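Local atomic coordinates of esterase E25 (Uncultured bacterium, PDB entry 4Q05), a protein that probably hydrolyses carboxylic esters as a dimeric member of the GTSAG motif subfamily of the bacterial hormone-sensitive lipase family. Residues G208-M213 with V281-G286; D225-L230 with G290-F295; G286-F291 with H312-Q317. All blocks are in the same frame, centred on the assembly; numbering follows the deposited sequence.

Contact 1: residues G208-M213 with V281-G286; sequences GANLTM and VSPLYG
The side-chain amide of Asn210 reaches across to the loop 281-286, where ND2 donates to the carbonyl O of Val281 at 2.8 Å. The bond is nearly straight, 162° at the hydrogen, and lies in the amide plane, although it meets the carbonyl tilted from that group's own plane. With CG anti to the backbone N (chi1 179°), the amide lies against the CD-CG edge of Pro283, the two side chains crossing at about a right angle; ND2 is 3.3 Å from Pro283 CD. The CB corner of the same ring packs on Met213, whose CB lies 3.6 Å from Pro283 CB. Beyond the proline the fit slackens: the methionine chain bends at chi3, and its CE comes no closer than 4.0 Å to Leu284 N. Even this looser end is buried, and solvent is approached at Tyr285 and Gly286. Putting an alanine at Asn210 would probably leave the Val281 carbonyl without this donor and open a gap beside the proline ring. Tyr270 OH and Gly236 O also bond the amide, so a buried polar group is satisfied at both ends while it ties the helix following the probable nucleophile elbow to the loop whose 3-10 turn begins at Pro283.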
loop_
_atom_site.group_PDB
_atom_site.type_symbol
_atom_site.label_atom_id
_atom_site.label_comp_id
_atom_site.label_asym_id
_atom_site.label_seq_id
_atom_site.Cartn_x
_atom_site.Cartn_y
_atom_site.Cartn_z
ATOM N N GLY A 208 -10.029 17.677 0.589
ATOM C CA GLY A 208 -9.972 18.159 -0.781
ATOM C C GLY A 208 -10.008 16.992 -1.761
ATOM O O GLY A 208 -10.645 17.072 -2.809
ATOM N N ALA A 209 -9.328 15.905 -1.407
ATOM C CA ALA A 209 -9.371 14.680 -2.203
ATOM C C ALA A 209 -10.797 14.136 -2.223
ATOM O O ALA A 209 -11.234 13.545 -3.207
ATOM C CB ALA A 209 -8.441 13.647 -1.622
ATOM N N ASN A 210 -11.504 14.328 -1.112
ATOM C CA ASN A 210 -12.905 13.963 -1.016
ATOM C C ASN A 210 -13.729 14.743 -2.046
ATOM O O ASN A 210 -14.486 14.156 -2.809
ATOM C CB ASN A 210 -13.424 14.192 0.418
ATOM C CG ASN A 210 -14.893 13.851 0.570
ATOM O OD1 ASN A 210 -15.741 14.381 -0.154
ATOM N ND2 ASN A 210 -15.204 12.968 1.517
ATOM N N LEU A 211 -13.562 16.063 -2.084
ATOM C CA LEU A 211 -14.255 16.887 -3.087
ATOM C C LEU A 211 -13.855 16.483 -4.495
ATOM O O LEU A 211 -14.678 16.471 -5.408
ATOM C CB LEU A 211 -13.937 18.372 -2.905
ATOM C CG LEU A 211 -14.331 19.010 -1.580
ATOM C CD1 LEU A 211 -13.720 20.407 -1.504
ATOM C CD2 LEU A 211 -15.858 19.027 -1.409
ATOM N N THR A 212 -12.580 16.156 -4.673
ATOM C CA THR A 212 -12.096 15.751 -5.989
ATOM C C THR A 212 -12.839 14.502 -6.468
ATOM O O THR A 212 -13.359 14.452 -7.581
ATOM C CB THR A 212 -10.570 15.525 -5.977
ATOM O OG1 THR A 212 -9.923 16.796 -5.871
ATOM C CG2 THR A 212 -10.102 14.852 -7.258
ATOM N N MET A 213 -12.902 13.496 -5.613
ATOM C CA MET A 213 -13.628 12.282 -5.959
ATOM C C MET A 213 -15.105 12.586 -6.251
ATOM O O MET A 213 -15.670 12.095 -7.226
ATOM C CB MET A 213 -13.498 11.248 -4.835
ATOM C CG MET A 213 -12.063 10.724 -4.653
ATOM S SD MET A 213 -11.987 9.572 -3.270
ATOM C CE MET A 213 -12.893 8.165 -3.936
ATOM N N VAL A 281 -20.889 12.229 0.980
ATOM C CA VAL A 281 -20.029 12.442 2.143
ATOM C C VAL A 281 -18.756 11.590 2.070
ATOM O O VAL A 281 -17.666 12.041 2.429
ATOM C CB VAL A 281 -20.775 12.080 3.437
ATOM C CG1 VAL A 281 -19.860 12.216 4.638
ATOM C CG2 VAL A 281 -22.032 12.952 3.603
ATOM N N SER A 282 -18.909 10.345 1.622
ATOM C CA SER A 282 -17.792 9.405 1.544
ATOM C C SER A 282 -17.807 8.805 0.155
ATOM O O SER A 282 -18.442 7.777 -0.072
ATOM C CB SER A 282 -17.970 8.310 2.584
ATOM O OG SER A 282 -17.861 8.845 3.894
ATOM N N PRO A 283 -17.153 9.485 -0.796
ATOM C CA PRO A 283 -17.237 9.157 -2.221
ATOM C C PRO A 283 -16.750 7.743 -2.576
ATOM O O PRO A 283 -17.075 7.265 -3.663
ATOM C CB PRO A 283 -16.329 10.205 -2.884
ATOM C CG PRO A 283 -16.172 11.279 -1.913
ATOM C CD PRO A 283 -16.373 10.708 -0.541
ATOM N N LEU A 284 -15.975 7.105 -1.703
ATOM C CA LEU A 284 -15.563 5.717 -1.920
ATOM C C LEU A 284 -16.785 4.834 -2.182
ATOM O O LEU A 284 -16.706 3.843 -2.912
ATOM C CB LEU A 284 -14.811 5.183 -0.699
ATOM C CG LEU A 284 -14.404 3.708 -0.745
ATOM C CD1 LEU A 284 -13.569 3.429 -2.009
ATOM C CD2 LEU A 284 -13.629 3.338 0.502
ATOM N N TYR A 285 -17.912 5.191 -1.570
ATOM C CA TYR A 285 -19.141 4.414 -1.720
ATOM C C TYR A 285 -19.829 4.648 -3.047
ATOM O O TYR A 285 -20.744 3.909 -3.421
ATOM C CB TYR A 285 -20.108 4.678 -0.559
ATOM C CG TYR A 285 -19.576 4.097 0.712
ATOM C CD1 TYR A 285 -19.555 2.727 0.899
ATOM C CD2 TYR A 285 -19.040 4.904 1.701
ATOM C CE1 TYR A 285 -19.043 2.177 2.039
ATOM C CE2 TYR A 285 -18.517 4.362 2.854
ATOM C CZ TYR A 285 -18.524 3.000 3.015
ATOM O OH TYR A 285 -18.007 2.441 4.150
ATOM N N GLY A 286 -19.396 5.677 -3.763
ATOM C CA GLY A 286 -19.981 5.955 -5.060
ATOM C C GLY A 286 -19.286 5.149 -6.140
ATOM O O GLY A 286 -18.344 4.395 -5.868
#

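Contact 2: residues D225-L230 with G290-F295; sequences DLPGAL and GFPPTF
Leu230 N donates to Pro293 O at 2.8 Å, and Phe295 N returns a bond to Leu230 O. These two bonds flank Thr294 and pair it with Leu230 in parallel register at the start of both strands. The carbonyls also receive CA-H contacts: Ala229 CA lies 3.3 Å from Pro293 O, and Thr294 CA approaches Leu230 O. Leu230 carries most of the side-chain packing. Its CG stands beside the backbone N (chi1 -57°), which brings CD1 to 3.4 Å from Phe291 CD2, the two side chains crossing at about a right angle, while CG rests 3.8 Å from Pro292 CG. Pro292 packs against both Leu230 and the backbone at Pro227, with CB 3.3 Å from Pro227 O. Thr294 OG1 donates back to Pro292 O at 3.0 Å, a bond that fixes the hydroxyl close to Leu230 CD1. Farther out, Leu226 CD1 touches the carbonyl O of Gly290, whose positive phi suits a residue without CB. In the alpha/beta hydrolase sheet, strand 229-235 lies between 200-205 and 294-299, and 294-299 pairs in turn with 322-327; helix 206-221 packs on Leu226 and Phe291, helix 342-358 on Ala229, Pro293 and Phe295.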
loop_
_atom_site.group_PDB
_atom_site.type_symbol
_atom_site.label_atom_id
_atom_site.label_comp_id
_atom_site.label_asym_id
_atom_site.label_seq_id
_atom_site.Cartn_x
_atom_site.Cartn_y
_atom_site.Cartn_z
ATOM N N ASP A 225 -16.290 16.594 -19.720
ATOM C CA ASP A 225 -14.919 16.141 -19.926
ATOM C C ASP A 225 -14.184 15.997 -18.585
ATOM O O ASP A 225 -14.377 16.800 -17.678
ATOM C CB ASP A 225 -14.173 17.112 -20.833
ATOM C CG ASP A 225 -14.576 16.983 -22.300
ATOM O OD1 ASP A 225 -15.513 16.221 -22.611
ATOM O OD2 ASP A 225 -13.944 17.653 -23.144
ATOM N N LEU A 226 -13.345 14.975 -18.467
ATOM C CA LEU A 226 -12.671 14.681 -17.196
ATOM C C LEU A 226 -11.227 15.131 -17.220
ATOM O O LEU A 226 -10.637 15.267 -18.284
ATOM C CB LEU A 226 -12.703 13.183 -16.917
ATOM C CG LEU A 226 -14.081 12.528 -16.961
ATOM C CD1 LEU A 226 -13.947 11.032 -16.698
ATOM C CD2 LEU A 226 -14.986 13.171 -15.940
ATOM N N PRO A 227 -10.636 15.351 -16.038
ATOM C CA PRO A 227 -9.202 15.668 -16.007
ATOM C C PRO A 227 -8.388 14.529 -16.619
ATOM O O PRO A 227 -8.865 13.393 -16.663
ATOM C CB PRO A 227 -8.898 15.774 -14.503
ATOM C CG PRO A 227 -10.192 16.079 -13.864
ATOM C CD PRO A 227 -11.229 15.349 -14.690
ATOM N N GLY A 228 -7.183 14.833 -17.088
ATOM C CA GLY A 228 -6.296 13.819 -17.622
ATOM C C GLY A 228 -5.733 12.897 -16.549
ATOM O O GLY A 228 -5.303 11.784 -16.843
ATOM N N ALA A 229 -5.726 13.358 -15.304
ATOM C CA ALA A 229 -5.178 12.563 -14.200
ATOM C C ALA A 229 -5.692 13.079 -12.863
ATOM O O ALA A 229 -6.026 14.259 -12.738
ATOM C CB ALA A 229 -3.659 12.615 -14.215
ATOM N N LEU A 230 -5.757 12.201 -11.862
ATOM C CA LEU A 230 -6.140 12.628 -10.524
ATOM C C LEU A 230 -5.012 12.325 -9.573
ATOM O O LEU A 230 -4.289 11.350 -9.760
ATOM C CB LEU A 230 -7.369 11.869 -10.037
ATOM C CG LEU A 230 -8.626 11.939 -10.885
ATOM C CD1 LEU A 230 -9.745 11.227 -10.134
ATOM C CD2 LEU A 230 -8.998 13.391 -11.185
ATOM N N GLY A 290 -14.904 4.831 -14.901
ATOM C CA GLY A 290 -14.720 6.012 -15.721
ATOM C C GLY A 290 -13.716 7.000 -15.168
ATOM O O GLY A 290 -13.406 7.996 -15.817
ATOM N N PHE A 291 -13.194 6.745 -13.972
ATOM C CA PHE A 291 -12.204 7.668 -13.411
ATOM C C PHE A 291 -10.967 7.773 -14.299
ATOM O O PHE A 291 -10.542 6.799 -14.911
ATOM C CB PHE A 291 -11.817 7.281 -11.971
ATOM C CG PHE A 291 -12.615 8.007 -10.912
ATOM C CD1 PHE A 291 -14.004 7.992 -10.936
ATOM C CD2 PHE A 291 -11.975 8.710 -9.904
ATOM C CE1 PHE A 291 -14.741 8.664 -9.967
ATOM C CE2 PHE A 291 -12.698 9.378 -8.933
ATOM C CZ PHE A 291 -14.089 9.352 -8.958
ATOM N N PRO A 292 -10.385 8.973 -14.367
ATOM C CA PRO A 292 -9.106 9.183 -15.041
ATOM C C PRO A 292 -8.023 8.396 -14.296
ATOM O O PRO A 292 -8.272 7.967 -13.173
ATOM C CB PRO A 292 -8.843 10.687 -14.842
ATOM C CG PRO A 292 -10.106 11.271 -14.322
ATOM C CD PRO A 292 -10.834 10.165 -13.630
ATOM N N PRO A 293 -6.839 8.232 -14.899
ATOM C CA PRO A 293 -5.736 7.599 -14.165
ATOM C C PRO A 293 -5.510 8.323 -12.856
ATOM O O PRO A 293 -5.476 9.556 -12.836
ATOM C CB PRO A 293 -4.539 7.806 -15.099
ATOM C CG PRO A 293 -5.160 7.804 -16.477
ATOM C CD PRO A 293 -6.483 8.514 -16.304
ATOM N N THR A 294 -5.344 7.560 -11.783
ATOM C CA THR A 294 -5.265 8.120 -10.444
ATOM C C THR A 294 -3.980 7.689 -9.721
ATOM O O THR A 294 -3.552 6.536 -9.803
ATOM C CB THR A 294 -6.506 7.711 -9.636
ATOM O OG1 THR A 294 -7.668 8.243 -10.278
ATOM C CG2 THR A 294 -6.450 8.223 -8.187
ATOM N N PHE A 295 -3.382 8.643 -9.018
ATOM C CA PHE A 295 -2.140 8.452 -8.288
ATOM C C PHE A 295 -2.511 8.607 -6.822
ATOM O O PHE A 295 -3.098 9.630 -6.435
ATOM C CB PHE A 295 -1.155 9.540 -8.735
ATOM C CG PHE A 295 0.222 9.467 -8.099
ATOM C CD1 PHE A 295 0.421 9.835 -6.777
ATOM C CD2 PHE A 295 1.326 9.110 -8.861
ATOM C CE1 PHE A 295 1.691 9.802 -6.218
ATOM C CE2 PHE A 295 2.598 9.091 -8.312
ATOM C CZ PHE A 295 2.778 9.434 -6.990
#

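Contact 3: residues G286-F291 with H312-Q317; sequences GDLHGF and HIKLRQ. With NA (sodium ion), chain C.
Leu288 and Lys314 cross at about a right angle where the loop entering strand 294-299 of the alpha/beta hydrolase fold meets helix 305-317. A type II beta turn from Leu288 to Phe291 shapes the loop and sets Leu288 CB over one face of the Phe291 ring, offset toward the rim. Leu288 CD1 presses against the aliphatic part of the lysine, 3.6 Å from Lys314 CG, and also packs on Leu315 CD2. That leucine methyl reaches Phe291 CD2 at 3.9 Å along an oblique approach. Lys314 leaves the helix with CG anti to the backbone N (chi1 -173°) and stays extended, which carries NZ past the leucine to Gly286 O at 2.8 Å, above the carbonyl plane. Leu284 O accepts from the same ammonium group. At the exposed edge, Asp287 OD1 takes two bonds from His289: its backbone N closes an Asx turn, and ND1 meets the syn lone pair at 2.7 Å, in the imidazole plane. A water links His289 NE2 to Gln317 O. The opposite side of the helix faces the second subunit, where Arg316 forms a salt bridge with Glu350 of that subunit and His312 ND1 joins its Val326 O in binding a sodium ion, ND1 to metal 2.8 Å.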
loop_
_atom_site.group_PDB
_atom_site.type_symbol
_atom_site.label_atom_id
_atom_site.label_comp_id
_atom_site.label_asym_id
_atom_site.label_seq_id
_atom_site.Cartn_x
_atom_site.Cartn_y
_atom_site.Cartn_z
ATOM N N GLY A 286 -19.396 5.677 -3.763
ATOM C CA GLY A 286 -19.981 5.955 -5.060
ATOM C C GLY A 286 -19.286 5.149 -6.140
ATOM O O GLY A 286 -18.344 4.395 -5.868
ATOM N N ASP A 287 -19.741 5.330 -7.372
ATOM C CA ASP A 287 -19.191 4.636 -8.526
ATOM C C ASP A 287 -17.854 5.249 -8.919
ATOM O O ASP A 287 -17.732 6.466 -9.000
ATOM C CB ASP A 287 -20.158 4.758 -9.704
ATOM C CG ASP A 287 -19.908 3.712 -10.791
ATOM O OD1 ASP A 287 -18.841 3.054 -10.788
ATOM O OD2 ASP A 287 -20.795 3.556 -11.655
ATOM N N LEU A 288 -16.856 4.405 -9.169
ATOM C CA LEU A 288 -15.540 4.884 -9.586
ATOM C C LEU A 288 -15.206 4.489 -11.023
ATOM O O LEU A 288 -14.120 4.789 -11.518
ATOM C CB LEU A 288 -14.458 4.374 -8.630
ATOM C CG LEU A 288 -14.655 4.774 -7.166
ATOM C CD1 LEU A 288 -13.459 4.348 -6.317
ATOM C CD2 LEU A 288 -14.861 6.267 -7.062
ATOM N N HIS A 289 -16.131 3.821 -11.706
ATOM C CA HIS A 289 -15.913 3.536 -13.115
ATOM C C HIS A 289 -15.773 4.834 -13.898
ATOM O O HIS A 289 -16.442 5.819 -13.607
ATOM C CB HIS A 289 -17.055 2.706 -13.712
ATOM C CG HIS A 289 -17.109 1.295 -13.216
ATOM N ND1 HIS A 289 -17.773 0.936 -12.060
ATOM C CD2 HIS A 289 -16.596 0.149 -13.728
ATOM C CE1 HIS A 289 -17.664 -0.369 -11.882
ATOM N NE2 HIS A 289 -16.951 -0.868 -12.876
ATOM N N GLY A 290 -14.904 4.831 -14.901
ATOM C CA GLY A 290 -14.720 6.012 -15.721
ATOM C C GLY A 290 -13.716 7.000 -15.168
ATOM O O GLY A 290 -13.406 7.996 -15.817
ATOM N N PHE A 291 -13.194 6.745 -13.972
ATOM C CA PHE A 291 -12.204 7.668 -13.411
ATOM C C PHE A 291 -10.967 7.773 -14.299
ATOM O O PHE A 291 -10.542 6.799 -14.911
ATOM C CB PHE A 291 -11.817 7.281 -11.971
ATOM C CG PHE A 291 -12.615 8.007 -10.912
ATOM C CD1 PHE A 291 -14.004 7.992 -10.936
ATOM C CD2 PHE A 291 -11.975 8.710 -9.904
ATOM C CE1 PHE A 291 -14.741 8.664 -9.967
ATOM C CE2 PHE A 291 -12.698 9.378 -8.933
ATOM C CZ PHE A 291 -14.089 9.352 -8.958
ATOM N N HIS A 312 -7.841 2.795 -3.870
ATOM C CA HIS A 312 -6.969 2.286 -4.912
ATOM C C HIS A 312 -7.532 0.978 -5.463
ATOM O O HIS A 312 -7.573 0.764 -6.675
ATOM C CB HIS A 312 -5.553 2.035 -4.374
ATOM C CG HIS A 312 -4.664 1.324 -5.348
ATOM N ND1 HIS A 312 -4.324 -0.005 -5.215
ATOM C CD2 HIS A 312 -4.073 1.750 -6.488
ATOM C CE1 HIS A 312 -3.544 -0.363 -6.222
ATOM N NE2 HIS A 312 -3.383 0.683 -7.015
ATOM N N ILE A 313 -7.967 0.108 -4.560
ATOM C CA ILE A 313 -8.445 -1.207 -4.961
ATOM C C ILE A 313 -9.750 -1.045 -5.720
ATOM O O ILE A 313 -9.941 -1.668 -6.756
ATOM C CB ILE A 313 -8.616 -2.160 -3.753
ATOM C CG1 ILE A 313 -7.238 -2.561 -3.202
ATOM C CG2 ILE A 313 -9.391 -3.426 -4.152
ATOM C CD1 ILE A 313 -6.334 -3.270 -4.267
ATOM N N LYS A 314 -10.642 -0.188 -5.225
ATOM C CA LYS A 314 -11.924 -0.002 -5.909
ATOM C C LYS A 314 -11.710 0.571 -7.310
ATOM O O LYS A 314 -12.381 0.180 -8.266
ATOM C CB LYS A 314 -12.901 0.868 -5.089
ATOM C CG LYS A 314 -14.318 0.928 -5.723
ATOM C CD LYS A 314 -15.352 1.561 -4.793
ATOM C CE LYS A 314 -16.757 1.479 -5.406
ATOM N NZ LYS A 314 -17.808 1.981 -4.480
ATOM N N LEU A 315 -10.765 1.491 -7.442
ATOM C CA LEU A 315 -10.417 2.003 -8.770
ATOM C C LEU A 315 -9.943 0.879 -9.687
ATOM O O LEU A 315 -10.453 0.719 -10.808
ATOM C CB LEU A 315 -9.344 3.094 -8.677
ATOM C CG LEU A 315 -9.787 4.366 -7.951
ATOM C CD1 LEU A 315 -8.593 5.174 -7.513
ATOM C CD2 LEU A 315 -10.692 5.197 -8.854
ATOM N N ARG A 316 -8.965 0.101 -9.224
ATOM C CA ARG A 316 -8.450 -0.999 -10.040
ATOM C C ARG A 316 -9.559 -1.968 -10.438
ATOM O O ARG A 316 -9.637 -2.399 -11.580
ATOM C CB ARG A 316 -7.332 -1.751 -9.314
ATOM C CG ARG A 316 -6.089 -0.901 -9.027
ATOM C CD ARG A 316 -5.376 -0.379 -10.287
ATOM N NE ARG A 316 -4.799 -1.430 -11.123
ATOM C CZ ARG A 316 -3.494 -1.579 -11.380
ATOM N NH1 ARG A 316 -2.592 -0.751 -10.870
ATOM N NH2 ARG A 316 -3.081 -2.568 -12.163
ATOM N N GLN A 317 -10.415 -2.300 -9.486
ATOM C CA GLN A 317 -11.528 -3.203 -9.746
ATOM C C GLN A 317 -12.524 -2.592 -10.727
ATOM O O GLN A 317 -13.320 -3.300 -11.336
ATOM C CB GLN A 317 -12.209 -3.603 -8.432
ATOM C CG GLN A 317 -11.362 -4.574 -7.614
ATOM C CD GLN A 317 -11.935 -4.859 -6.240
ATOM O OE1 GLN A 317 -12.912 -4.254 -5.825
ATOM N NE2 GLN A 317 -11.306 -5.766 -5.518
HETATM NA NA NA C . -4.169 -1.069 -2.682
HETATM O O HOH W 1 -16.114 -3.532 -12.780
#

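Overall arrangement
From the N-terminal side, the chain enters helix 206-221, then strand 229-235, passes helix 262-271 and returns through the loop 281-291 to strand 294-299 and helix 305-317. Contact 1 closes the first long excursion, from helix 206-221 to 281-286; contact 2 opens before it has closed and ends after it, so the two cross. Contact 3 follows contact 1 in series and closes a short loop around strand 294-299; it shares Gly286 with contact 1 and Gly290 and Phe291 with contact 2. Phe291 CZ packs against Met213 O, and Thr294 CG2 against Leu315 CD1. Together the three contacts tie the neighbouring strands 229-235 and 294-299 to a helix of the core and to one at the dimer interface.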